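Local structure of GTPase-activating protein BEM3 (6FSF) at residues P77-R82 with N98-Y103. The protein acts as a GTPase-activating protein for Cdc42 and, less efficiently, Rho1, and this piece of it holds the tandem PX and PH domains. Sequence-based numbering, arbitrary orientation.
Sequences PTLPDR and NILNQY
Leu79 lays one methyl on the ring of Tyr103 in a CH-pi contact: CD2 lies 3.4 Å from the ring centroid and just 4° off the ring normal, almost equidistant from the ring carbons. With CG anti to the backbone N (chi1 176°), the tyrosine ring reaches toward the loop, and chi2 of 87° turns a face to Leu79. At the ring's edge, near its plane, the carbonyl O of Pro77 sits 3.6 Å from Tyr103 CE1. Pro77 CG comes obliquely from the side of the plane opposite Leu79, 3.6 Å from Tyr103 CD1, so the two loop residues flank the ring. Pro77 to Pro80 form the PxxP element of the proline-rich loop of PX domains, here joining helices 57-70 and 90-107; residues 77-81 run extended against the second helix. The contact illustrates how prolines and an aromatic ring can hold a loop on a helix with no hydrogen bond between the two segments. The phenol OH is instead hydrogen-bonded to Asp64 OD1 on helix 57-70; an alanine here would probably leave Leu79 CD2 without its aromatic seat and Asp64 without this hydroxyl partner. Mainly aliphatic contacts continue one turn back along the helix. Pro80 fits its ring between two side chains, CD lying 3.8 Å from Ile99 CG2 and equally far from Leu100 CD2. Ile99 CG2 also lies 3.7 Å from Thr78 O. Leu79 CD2 touches Leu100 CD2 as well, at 4.0 Å, and Leu100 in turn packs on Val23 and Thr26 of strand 19-29.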
loop_
_atom_site.group_PDB
_atom_site.type_symbol
_atom_site.label_atom_id
_atom_site.label_comp_id
_atom_site.label_asym_id
_atom_site.label_seq_id
_atom_site.Cartn_x
_atom_site.Cartn_y
_atom_site.Cartn_z
ATOM N N PRO A 77 -11.142 14.175 -8.001
ATOM C CA PRO A 77 -10.694 12.923 -8.624
ATOM C C PRO A 77 -11.584 11.753 -8.226
ATOM O O PRO A 77 -12.455 11.849 -7.362
ATOM C CB PRO A 77 -9.270 12.748 -8.094
ATOM C CG PRO A 77 -9.261 13.490 -6.797
ATOM C CD PRO A 77 -10.185 14.662 -6.990
ATOM N N THR A 78 -11.340 10.620 -8.875
ATOM C CA THR A 78 -12.183 9.438 -8.750
ATOM C C THR A 78 -11.442 8.336 -8.005
ATOM O O THR A 78 -10.280 8.043 -8.309
ATOM C CB THR A 78 -12.624 8.944 -10.129
ATOM O OG1 THR A 78 -13.314 9.999 -10.808
ATOM C CG2 THR A 78 -13.546 7.743 -9.998
ATOM N N LEU A 79 -12.122 7.729 -7.031
ATOM C CA LEU A 79 -11.540 6.649 -6.255
ATOM C C LEU A 79 -11.418 5.385 -7.101
ATOM O O LEU A 79 -12.092 5.239 -8.122
ATOM C CB LEU A 79 -12.393 6.365 -5.020
ATOM C CG LEU A 79 -12.188 7.266 -3.803
ATOM C CD1 LEU A 79 -13.051 6.789 -2.647
ATOM C CD2 LEU A 79 -10.722 7.284 -3.404
ATOM N N PRO A 80 -10.548 4.457 -6.702
ATOM C CA PRO A 80 -10.496 3.165 -7.391
ATOM C C PRO A 80 -11.803 2.405 -7.223
ATOM O O PRO A 80 -12.496 2.530 -6.211
ATOM C CB PRO A 80 -9.329 2.442 -6.708
ATOM C CG PRO A 80 -9.125 3.155 -5.418
ATOM C CD PRO A 80 -9.489 4.579 -5.685
ATOM N N ASP A 81 -12.131 1.609 -8.236
ATOM C CA ASP A 81 -13.401 0.897 -8.258
ATOM C C ASP A 81 -13.472 -0.125 -7.127
ATOM O O ASP A 81 -12.452 -0.619 -6.637
ATOM C CB ASP A 81 -13.592 0.208 -9.611
ATOM C CG ASP A 81 -14.980 -0.374 -9.780
ATOM O OD1 ASP A 81 -15.885 0.009 -9.009
ATOM O OD2 ASP A 81 -15.171 -1.209 -10.690
ATOM N N ARG A 82 -14.702 -0.439 -6.712
ATOM C CA ARG A 82 -14.914 -1.414 -5.648
ATOM C C ARG A 82 -14.472 -2.814 -6.053
ATOM O O ARG A 82 -14.188 -3.637 -5.178
ATOM C CB ARG A 82 -16.388 -1.432 -5.237
ATOM C CG ARG A 82 -16.967 -0.057 -4.935
ATOM C CD ARG A 82 -18.408 -0.155 -4.466
ATOM N NE ARG A 82 -18.506 -0.737 -3.131
ATOM C CZ ARG A 82 -18.593 -0.023 -2.014
ATOM N NH1 ARG A 82 -18.600 1.302 -2.075
ATOM N NH2 ARG A 82 -18.678 -0.630 -0.839
ATOM N N ASN A 98 -1.879 2.938 -7.453
ATOM C CA ASN A 98 -1.568 4.061 -8.331
ATOM C C ASN A 98 -2.737 5.032 -8.422
ATOM O O ASN A 98 -2.537 6.253 -8.454
ATOM C CB ASN A 98 -1.186 3.557 -9.723
ATOM C CG ASN A 98 0.049 2.682 -9.707
ATOM O OD1 ASN A 98 0.907 2.815 -8.836
ATOM N ND2 ASN A 98 0.150 1.784 -10.680
ATOM N N ILE A 99 -3.964 4.511 -8.472
ATOM C CA ILE A 99 -5.134 5.382 -8.528
ATOM C C ILE A 99 -5.254 6.189 -7.241
ATOM O O ILE A 99 -5.581 7.382 -7.265
ATOM C CB ILE A 99 -6.404 4.553 -8.797
ATOM C CG1 ILE A 99 -6.250 3.736 -10.080
ATOM C CG2 ILE A 99 -7.632 5.455 -8.860
ATOM C CD1 ILE A 99 -7.451 2.900 -10.417
ATOM N N LEU A 100 -4.998 5.550 -6.097
ATOM C CA LEU A 100 -5.071 6.261 -4.825
ATOM C C LEU A 100 -4.000 7.341 -4.735
ATOM O O LEU A 100 -4.238 8.412 -4.164
ATOM C CB LEU A 100 -4.950 5.275 -3.664
ATOM C CG LEU A 100 -6.202 4.459 -3.342
ATOM C CD1 LEU A 100 -5.862 3.298 -2.424
ATOM C CD2 LEU A 100 -7.269 5.344 -2.715
ATOM N N ASN A 101 -2.815 7.079 -5.290
ATOM C CA ASN A 101 -1.776 8.104 -5.342
ATOM C C ASN A 101 -2.239 9.310 -6.153
ATOM O O ASN A 101 -2.089 10.459 -5.722
ATOM C CB ASN A 101 -0.491 7.521 -5.929
ATOM C CG ASN A 101 0.561 7.258 -4.872
ATOM O OD1 ASN A 101 0.733 8.047 -3.943
ATOM N ND2 ASN A 101 1.269 6.144 -5.006
ATOM N N GLN A 102 -2.806 9.063 -7.337
ATOM C CA GLN A 102 -3.355 10.149 -8.144
ATOM C C GLN A 102 -4.479 10.866 -7.412
ATOM O O GLN A 102 -4.609 12.092 -7.505
ATOM C CB GLN A 102 -3.862 9.603 -9.478
ATOM C CG GLN A 102 -2.771 9.073 -10.375
ATOM C CD GLN A 102 -1.692 10.102 -10.622
ATOM O OE1 GLN A 102 -0.560 9.951 -10.166
ATOM N NE2 GLN A 102 -2.038 11.159 -11.346
ATOM N N TYR A 103 -5.306 10.112 -6.687
ATOM C CA TYR A 103 -6.456 10.690 -6.001
ATOM C C TYR A 103 -6.021 11.697 -4.944
ATOM O O TYR A 103 -6.471 12.849 -4.938
ATOM C CB TYR A 103 -7.293 9.574 -5.377
ATOM C CG TYR A 103 -8.462 10.049 -4.543
ATOM C CD1 TYR A 103 -9.691 10.318 -5.130
ATOM C CD2 TYR A 103 -8.345 10.208 -3.168
ATOM C CE1 TYR A 103 -10.767 10.742 -4.373
ATOM C CE2 TYR A 103 -9.414 10.633 -2.402
ATOM C CZ TYR A 103 -10.624 10.898 -3.011
ATOM O OH TYR A 103 -11.694 11.318 -2.255
#